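Local coordinates for periplasmic binding protein/LacI transcriptional regulator (Brachyspira murdochii, PDB 4KQC) that probably binds a sugar or related carbohydrate as the extracytoplasmic solute-binding component of an ABC transporter, at residues Asp47-Ile50 and Gln51-Leu54; Phe135-Asp138 and Asn139-Lys142; Ser226-Ala229 and Gly230-Asn233; Leu283-Lys286 and Ala287-Glu291. All blocks are in the same frame, centred on the assembly; numbering follows the deposited sequence. Where two conformers were deposited one is given.

Interaction 1: residues Asp47-Ile50 and Gln51-Leu54; sequences DSKI and QQDL. With NO3 (nitrate ion), chain B.
Gln-52 folds back over Ser-48 and Lys-49 in the first turn of helix 48-60, which starts right after Asp-47, at the N-cap position but with no capping bond from its side chain. Gln-52 CB lies beside both carbonyl oxygens, 3.4 Å from Lys-49 O. With CG anti to the carbonyl carbon (chi1 -71°), the chain turns back toward the start of the helix, and Gln-52 CG rests 3.3 Å from Ser-48 O, the oxygen that accepts the Gln-52 backbone N-H. At the tip the amide splits its roles: NE2 donates to Asp-74 O, while Gln-52 OE1 sits 3.5 Å from Lys-49 CA and takes a weak bond from a water that also meets Ser-48 OG. One turn of the helix thus carries a water bridge between two side chains four residues apart. Gln-51 leads the other way, its amide bonded to Ser-11, Ala-69 and Val-71, which ties the helix start to the ends of the neighbouring strands of the parallel sheet. A nitrate ion, probably from the crystallisation liquor, occupies the helix N-terminus, where the helix dipole is likely to favour an anion. Lys-49 N donates to nitrate O2 at 3.0 Å, and Ile-50 N to nitrate O1 at 2.9 Å.

Interaction 2: residues Phe135-Asp138 and Asn139-Lys142; sequences FTSD and NKAK
Phe-135 and Ala-141 face each other across a type I beta turn, Thr-136 to Asn-139, that reverses the chain between helix 113-133 and strand 141-146. The phenyl ring lies flat against the alanine methyl: Ala-141 CB stands over one face, 3.9 Å from the ring centroid and 22° off the normal, a CH-pi contact displaced toward the rim, nearest CD1. The Phe-135 chi1 of -70° sets CG anti to the carbonyl carbon and carries the ring under the strand's first residue. A different group meets the ring edge, where Asn-139 O lies in the ring plane 3.3 Å from Phe-135 CD2. Face and edge are therefore engaged by two residues of the same returning chain.

Inside the turn Thr-136 and Asn-139 exchange long or bent backbone bonds. Asn-139 N donates to Thr-136 O at 3.1 Å and weakly to Thr-136 OG1, while Thr-136 N reaches back to Asn-139 O at 3.3 Å; both backbone donors stand well above the carbonyl planes. Thr-136 OG1 is placed for its weak bond by a chi1 of 63°, which tucks it between its own backbone N and carbonyl carbon. The side chains of Thr-136 and Asn-139 pass at a slant, Asn-139 CB 3.8 Å from Thr-136 OG1.

On the outer side the extended Lys-140 chain runs alongside the turn backbone. The Gln-240 amide bridges Lys-140 O and Lys-142 N, as strand 141-146 enters the mixed sheet. Lys-140 O also accepts from Lys-142 NZ at 3.0 Å, while Lys-140 CE reaches to 3.3 Å from Ser-137 O.

Interaction 3: residues Ser226-Ala229 and Gly230-Asn233; sequences SAEA and GAAN
Gly-230 follows Ala-229 at the outer end of a surface loop, and its positive phi (82°) lets the chain reverse between Glu-228 and Ala-231. Ala-231 comes next and carries the contact: Ala-231 N donates to Glu-228 O at 3.2 Å, from well above the carbonyl plane, closing a type II beta turn. Thr-234 OG1 is also bonded to that carbonyl oxygen. The methyl of Ala-231 turns back toward the first segment, where Ala-231 CB lies 3.3 Å from Ser-226 OG and 4.0 Å from Glu-228 CB. Ser-226 itself forms an ST turn, Ser-226 OG accepting from Glu-228 N at 3.0 Å. Its chi1 of 174° sets OG anti to the serine's own N, beside its carbonyl carbon, where it meets both Glu-228 N and the Ala-231 methyl. Replacing Ser-226 with an alanine would probably leave the Glu-228 N-H without this acceptor and open a gap beside the Ala-231 methyl. Ala-232 then presents its carbonyl oxygen, Ala-232 O lying 3.7 Å from Ser-226 CB. Asn-233 ends the segment with the chain returning alongside Ser-226, whose N donates a weak, bent bond (133° at the hydrogen) to Asn-233 O. Ser-226 and Asn-233 also pair through their backbones with Ile-235 and Lys-225, respectively, between helix 214-223 and strand 246-250.

Interaction 4: residues Leu283-Lys286 and Ala287-Glu291; sequences LAYK and ASKGE
Tyr-285 and Ser-288 meet at the C-terminal end of helix 273-288, where the chain leaves helical geometry at Gly-290, in a Schellman motif. The tight part is the backbone and the buried face. Ala-287 N and Ser-288 N close regular helical bonds to Leu-283 O and Ala-284 O. Ser-288 OG, held between its own backbone N and carbonyl carbon (chi1 81°), turns back to donate to Tyr-285 O at 2.6 Å, and Lys-289 N adds a weak bond to that oxygen. Beyond the glycine the chain folds back, so that Glu-291 N reaches Lys-286 O at 2.9 Å, with Gly-290 N bonded to Ala-287 O. Leu-283, Ala-284 and Ala-287 pack inward on the parallel sheet through Ile-90, Ala-109, Ile-7 and Leu-106.

The outer side is looser and made by long chains. Lys-289 bends across the Tyr-285 ring, its CG 4.1 Å above one face and offset toward the rim, while Lys-289 CE comes 3.5 Å from Tyr-285 OH. A serine in place of Tyr-285 would probably leave the Lys-289 chain without the ring it lies against, and freer to swing into solvent. Lys-286 and Glu-291 pass each other obliquely without joining their charges: Lys-286 NZ stays 5.4 Å from Glu-291 OE1. That carboxylate oxygen instead lies against the lysine's aliphatic part, Glu-291 OE1 being 3.5 Å from Lys-286 CG.

The four local contacts are spread over the two lobes of a periplasmic binding protein fold. Interactions 1 and 4 lie on helices that flank the parallel sheet, their centres 26 Å apart and nearest atoms about 15 Å. Interactions 2 and 3 belong to the lobe built on the mixed sheet, in loops leading toward strands 141-146 and 246-250, with centres also 26 Å apart. Between the lobes the distances are much longer: interaction 2 lies on the opposite side of the chain's centre from both 1 and 4, its centre 48 Å and 54 Å from theirs. None touches another. In this family the ligand usually binds between the lobes; the nitrate at interaction 1 is probably a crystallisation ion.

Interaction 1: residues Asp47-Ile50 and Gln51-Leu54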
# COMPACT_ATOMS: atom_id res chain seq x y z
N ASP A 47 4.11 10.24 13.93
CA ASP A 47 5.06 11.23 14.53
C ASP A 47 5.59 12.12 13.42
O ASP A 47 6.76 12.13 13.05
CB ASP A 47 6.19 10.52 15.31
CG ASP A 47 5.71 9.75 16.49
OD1 ASP A 47 4.74 10.20 17.19
OD2 ASP A 47 6.32 8.74 16.86
N SER A 48 4.68 12.90 12.83
CA SER A 48 5.02 13.78 11.73
C SER A 48 6.04 14.85 12.13
O SER A 48 6.90 15.20 11.30
CB SER A 48 3.76 14.48 11.17
OG SER A 48 3.17 15.33 12.14
N LYS A 49 5.92 15.42 13.33
CA LYS A 49 6.84 16.46 13.76
C LYS A 49 8.27 15.93 13.84
O LYS A 49 9.23 16.63 13.41
CB LYS A 49 6.40 17.00 15.10
CG LYS A 49 5.06 17.70 15.09
CD LYS A 49 4.80 18.22 16.52
CE LYS A 49 3.40 18.78 16.69
NZ LYS A 49 3.13 19.85 15.70
N ILE A 50 8.44 14.71 14.35
CA ILE A 50 9.81 14.15 14.37
C ILE A 50 10.31 13.87 12.95
O ILE A 50 11.47 14.05 12.67
CB ILE A 50 9.94 12.91 15.25
CG1 ILE A 50 11.37 12.73 15.70
CG2 ILE A 50 9.52 11.67 14.51
CD1 ILE A 50 11.86 13.83 16.57
N GLN A 51 9.44 13.45 12.04
CA GLN A 51 9.92 13.25 10.68
C GLN A 51 10.31 14.56 10.04
O GLN A 51 11.33 14.64 9.32
CB GLN A 51 8.97 12.43 9.79
CG GLN A 51 9.69 11.84 8.58
CD GLN A 51 8.80 11.33 7.51
OE1 GLN A 51 7.81 11.96 7.11
NE2 GLN A 51 9.18 10.19 6.96
N GLN A 52 9.56 15.62 10.29
CA GLN A 52 9.97 16.95 9.83
C GLN A 52 11.34 17.31 10.37
O GLN A 52 12.22 17.79 9.65
CB GLN A 52 8.96 18.01 10.30
CG GLN A 52 7.59 17.99 9.60
CD GLN A 52 6.60 18.95 10.25
OE1 GLN A 52 6.62 19.11 11.46
NE2 GLN A 52 5.79 19.63 9.46
N ASP A 53 11.53 17.09 11.69
CA ASP A 53 12.81 17.41 12.33
C ASP A 53 13.97 16.63 11.81
O ASP A 53 15.08 17.17 11.62
CB ASP A 53 12.74 17.11 13.84
CG ASP A 53 11.76 18.03 14.65
OD1 ASP A 53 11.47 19.17 14.21
OD2 ASP A 53 11.36 17.62 15.78
N LEU A 54 13.73 15.32 11.58
CA LEU A 54 14.79 14.45 11.04
C LEU A 54 15.17 14.90 9.62
O LEU A 54 16.35 14.93 9.30
CB LEU A 54 14.34 12.99 11.07
CG LEU A 54 14.26 12.33 12.48
CD1 LEU A 54 13.55 10.98 12.37
CD2 LEU A 54 15.65 12.20 13.04
N NO3 B . 5.15 13.95 16.45
O1 NO3 B . 6.30 13.67 16.07
O2 NO3 B . 4.19 14.58 15.62
O3 NO3 B . 4.80 13.62 17.76
O HOH W 1 3.90 17.95 11.81

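Interaction 2: residues Phe135-Asp138 and Asn139-Lys142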
# COMPACT_ATOMS: atom_id res chain seq x y z
N PHE A 135 -27.84 -11.38 -9.43
CA PHE A 135 -28.48 -10.17 -8.94
C PHE A 135 -29.17 -9.43 -10.07
O PHE A 135 -29.18 -9.90 -11.23
CB PHE A 135 -27.47 -9.32 -8.16
CG PHE A 135 -27.11 -9.96 -6.88
CD1 PHE A 135 -26.18 -10.95 -6.83
CD2 PHE A 135 -27.72 -9.55 -5.70
CE1 PHE A 135 -25.88 -11.59 -5.63
CE2 PHE A 135 -27.43 -10.17 -4.51
CZ PHE A 135 -26.48 -11.19 -4.47
N THR A 136 -29.79 -8.32 -9.73
CA THR A 136 -30.55 -7.55 -10.71
C THR A 136 -30.31 -6.09 -10.55
O THR A 136 -29.77 -5.62 -9.56
CB THR A 136 -32.07 -7.81 -10.57
OG1 THR A 136 -32.54 -7.37 -9.27
CG2 THR A 136 -32.42 -9.26 -10.75
N SER A 137 -30.77 -5.34 -11.54
CA SER A 137 -30.61 -3.91 -11.50
C SER A 137 -31.32 -3.26 -10.31
O SER A 137 -30.83 -2.27 -9.77
CB SER A 137 -31.11 -3.31 -12.81
OG SER A 137 -31.01 -1.91 -12.73
N ASP A 138 -32.45 -3.82 -9.89
CA ASP A 138 -33.21 -3.29 -8.74
C ASP A 138 -32.67 -3.79 -7.38
O ASP A 138 -33.07 -3.27 -6.33
CB ASP A 138 -34.70 -3.69 -8.83
CG ASP A 138 -35.42 -3.01 -10.02
OD1 ASP A 138 -34.85 -2.14 -10.73
OD2 ASP A 138 -36.61 -3.35 -10.23
N ASN A 139 -31.79 -4.81 -7.38
CA ASN A 139 -31.21 -5.38 -6.15
C ASN A 139 -29.76 -5.84 -6.50
O ASN A 139 -29.52 -7.02 -6.76
CB ASN A 139 -32.07 -6.52 -5.63
CG ASN A 139 -31.58 -7.14 -4.32
OD1 ASN A 139 -30.83 -6.56 -3.55
ND2 ASN A 139 -32.10 -8.31 -4.04
N LYS A 140 -28.85 -4.88 -6.50
CA LYS A 140 -27.51 -5.08 -7.06
C LYS A 140 -26.63 -5.82 -6.07
O LYS A 140 -26.76 -5.62 -4.84
CB LYS A 140 -26.90 -3.77 -7.41
CG LYS A 140 -27.65 -3.02 -8.50
CD LYS A 140 -26.97 -1.74 -8.85
CE LYS A 140 -27.77 -1.06 -9.96
NZ LYS A 140 -26.94 -0.00 -10.56
N ALA A 141 -25.74 -6.67 -6.57
CA ALA A 141 -24.65 -7.22 -5.75
C ALA A 141 -23.74 -6.11 -5.29
O ALA A 141 -23.31 -5.25 -6.09
CB ALA A 141 -23.82 -8.21 -6.55
N LYS A 142 -23.33 -6.16 -4.03
CA LYS A 142 -22.47 -5.13 -3.45
C LYS A 142 -21.06 -5.64 -3.19
O LYS A 142 -20.89 -6.72 -2.67
CB LYS A 142 -23.08 -4.63 -2.14
CG LYS A 142 -24.53 -4.21 -2.22
CD LYS A 142 -24.72 -3.10 -3.25
CE LYS A 142 -25.99 -2.31 -2.99
NZ LYS A 142 -27.21 -3.13 -3.16

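Interaction 3: residues Ser226-Ala229 and Gly230-Asn233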
# COMPACT_ATOMS: atom_id res chain seq x y z
N SER A 226 -13.26 -16.16 11.59
CA SER A 226 -13.27 -17.58 11.24
C SER A 226 -13.68 -17.75 9.79
O SER A 226 -14.37 -16.89 9.24
CB SER A 226 -14.26 -18.31 12.14
OG SER A 226 -14.39 -19.70 11.73
N ALA A 227 -13.24 -18.87 9.20
CA ALA A 227 -13.74 -19.32 7.89
C ALA A 227 -14.29 -20.75 7.98
O ALA A 227 -14.32 -21.50 6.98
CB ALA A 227 -12.70 -19.20 6.80
N GLU A 228 -14.81 -21.06 9.14
CA GLU A 228 -15.55 -22.30 9.40
C GLU A 228 -17.06 -22.15 9.43
O GLU A 228 -17.61 -21.23 10.03
CB GLU A 228 -15.06 -22.94 10.69
CG GLU A 228 -15.73 -24.26 11.09
CD GLU A 228 -15.54 -25.42 10.13
OE1 GLU A 228 -14.63 -25.38 9.27
OE2 GLU A 228 -16.28 -26.46 10.33
N ALA A 229 -17.77 -23.08 8.79
CA ALA A 229 -19.21 -23.05 8.83
C ALA A 229 -19.71 -23.21 10.24
O ALA A 229 -19.22 -24.06 10.99
CB ALA A 229 -19.80 -24.15 7.95
N GLY A 230 -20.66 -22.35 10.60
CA GLY A 230 -21.33 -22.41 11.91
C GLY A 230 -20.55 -21.75 13.02
O GLY A 230 -21.04 -21.64 14.15
N ALA A 231 -19.33 -21.32 12.75
CA ALA A 231 -18.49 -20.71 13.80
C ALA A 231 -18.83 -19.25 14.08
O ALA A 231 -19.36 -18.57 13.22
CB ALA A 231 -17.02 -20.83 13.44
N ALA A 232 -18.53 -18.79 15.28
CA ALA A 232 -18.77 -17.40 15.63
C ALA A 232 -17.99 -16.52 14.68
O ALA A 232 -16.84 -16.83 14.36
CB ALA A 232 -18.29 -17.13 17.03
N ASN A 233 -18.61 -15.41 14.24
CA ASN A 233 -17.88 -14.39 13.50
C ASN A 233 -17.23 -14.93 12.25
O ASN A 233 -16.13 -14.54 11.88
CB ASN A 233 -16.80 -13.76 14.36
CG ASN A 233 -17.32 -13.35 15.71
OD1 ASN A 233 -16.70 -13.62 16.74
ND2 ASN A 233 -18.53 -12.80 15.71

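Interaction 4: residues Leu283-Lys286 and Ala287-Glu291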
# COMPACT_ATOMS: atom_id res chain seq x y z
N LEU A 283 18.62 5.62 -7.56
CA LEU A 283 18.18 6.87 -8.17
C LEU A 283 18.93 8.03 -7.51
O LEU A 283 19.35 8.97 -8.17
CB LEU A 283 16.66 7.05 -7.98
CG LEU A 283 15.74 6.20 -8.84
CD1 LEU A 283 14.27 6.36 -8.44
CD2 LEU A 283 15.98 6.61 -10.26
N ALA A 284 19.03 7.99 -6.19
CA ALA A 284 19.64 9.10 -5.48
C ALA A 284 21.11 9.26 -5.82
O ALA A 284 21.59 10.39 -6.05
CB ALA A 284 19.43 8.96 -4.02
N TYR A 285 21.79 8.14 -5.90
CA TYR A 285 23.17 8.09 -6.28
C TYR A 285 23.35 8.64 -7.67
O TYR A 285 24.25 9.49 -7.90
CB TYR A 285 23.72 6.68 -6.10
CG TYR A 285 25.15 6.60 -6.57
CD1 TYR A 285 26.14 7.06 -5.75
CD2 TYR A 285 25.47 6.06 -7.79
CE1 TYR A 285 27.46 7.02 -6.12
CE2 TYR A 285 26.81 6.02 -8.20
CZ TYR A 285 27.78 6.52 -7.35
OH TYR A 285 29.14 6.52 -7.64
N LYS A 286 22.56 8.15 -8.61
CA LYS A 286 22.68 8.63 -10.02
C LYS A 286 22.42 10.11 -10.11
O LYS A 286 23.16 10.87 -10.80
CB LYS A 286 21.72 7.87 -10.95
CG LYS A 286 22.09 6.39 -11.12
CD LYS A 286 21.09 5.69 -12.01
CE LYS A 286 21.66 4.35 -12.44
NZ LYS A 286 20.66 3.46 -13.06
N ALA A 287 21.38 10.58 -9.40
CA ALA A 287 21.05 12.02 -9.40
C ALA A 287 22.18 12.82 -8.76
O ALA A 287 22.46 13.94 -9.22
CB ALA A 287 19.74 12.27 -8.69
N SER A 288 22.89 12.24 -7.77
CA SER A 288 24.01 12.91 -7.14
C SER A 288 25.19 13.11 -8.09
O SER A 288 26.02 13.97 -7.88
CB SER A 288 24.45 12.19 -5.87
OG SER A 288 25.28 11.08 -6.07
N LYS A 289 25.27 12.26 -9.09
CA LYS A 289 26.32 12.33 -10.11
C LYS A 289 25.95 13.20 -11.29
O LYS A 289 26.70 13.28 -12.25
CB LYS A 289 26.62 10.91 -10.59
CG LYS A 289 27.28 10.03 -9.55
CD LYS A 289 28.34 10.83 -8.85
CE LYS A 289 29.24 10.04 -7.94
NZ LYS A 289 30.62 10.10 -8.46
N GLY A 290 24.76 13.77 -11.25
CA GLY A 290 24.21 14.60 -12.32
C GLY A 290 23.67 13.75 -13.47
O GLY A 290 23.42 14.27 -14.57
N GLU A 291 23.48 12.46 -13.23
CA GLU A 291 22.89 11.62 -14.29
C GLU A 291 21.36 11.77 -14.35
O GLU A 291 20.69 11.95 -13.34
CB GLU A 291 23.25 10.16 -14.12
CG GLU A 291 24.72 9.79 -14.24
CD GLU A 291 25.00 8.40 -13.65
OE1 GLU A 291 24.12 7.53 -13.77
OE2 GLU A 291 26.08 8.19 -13.04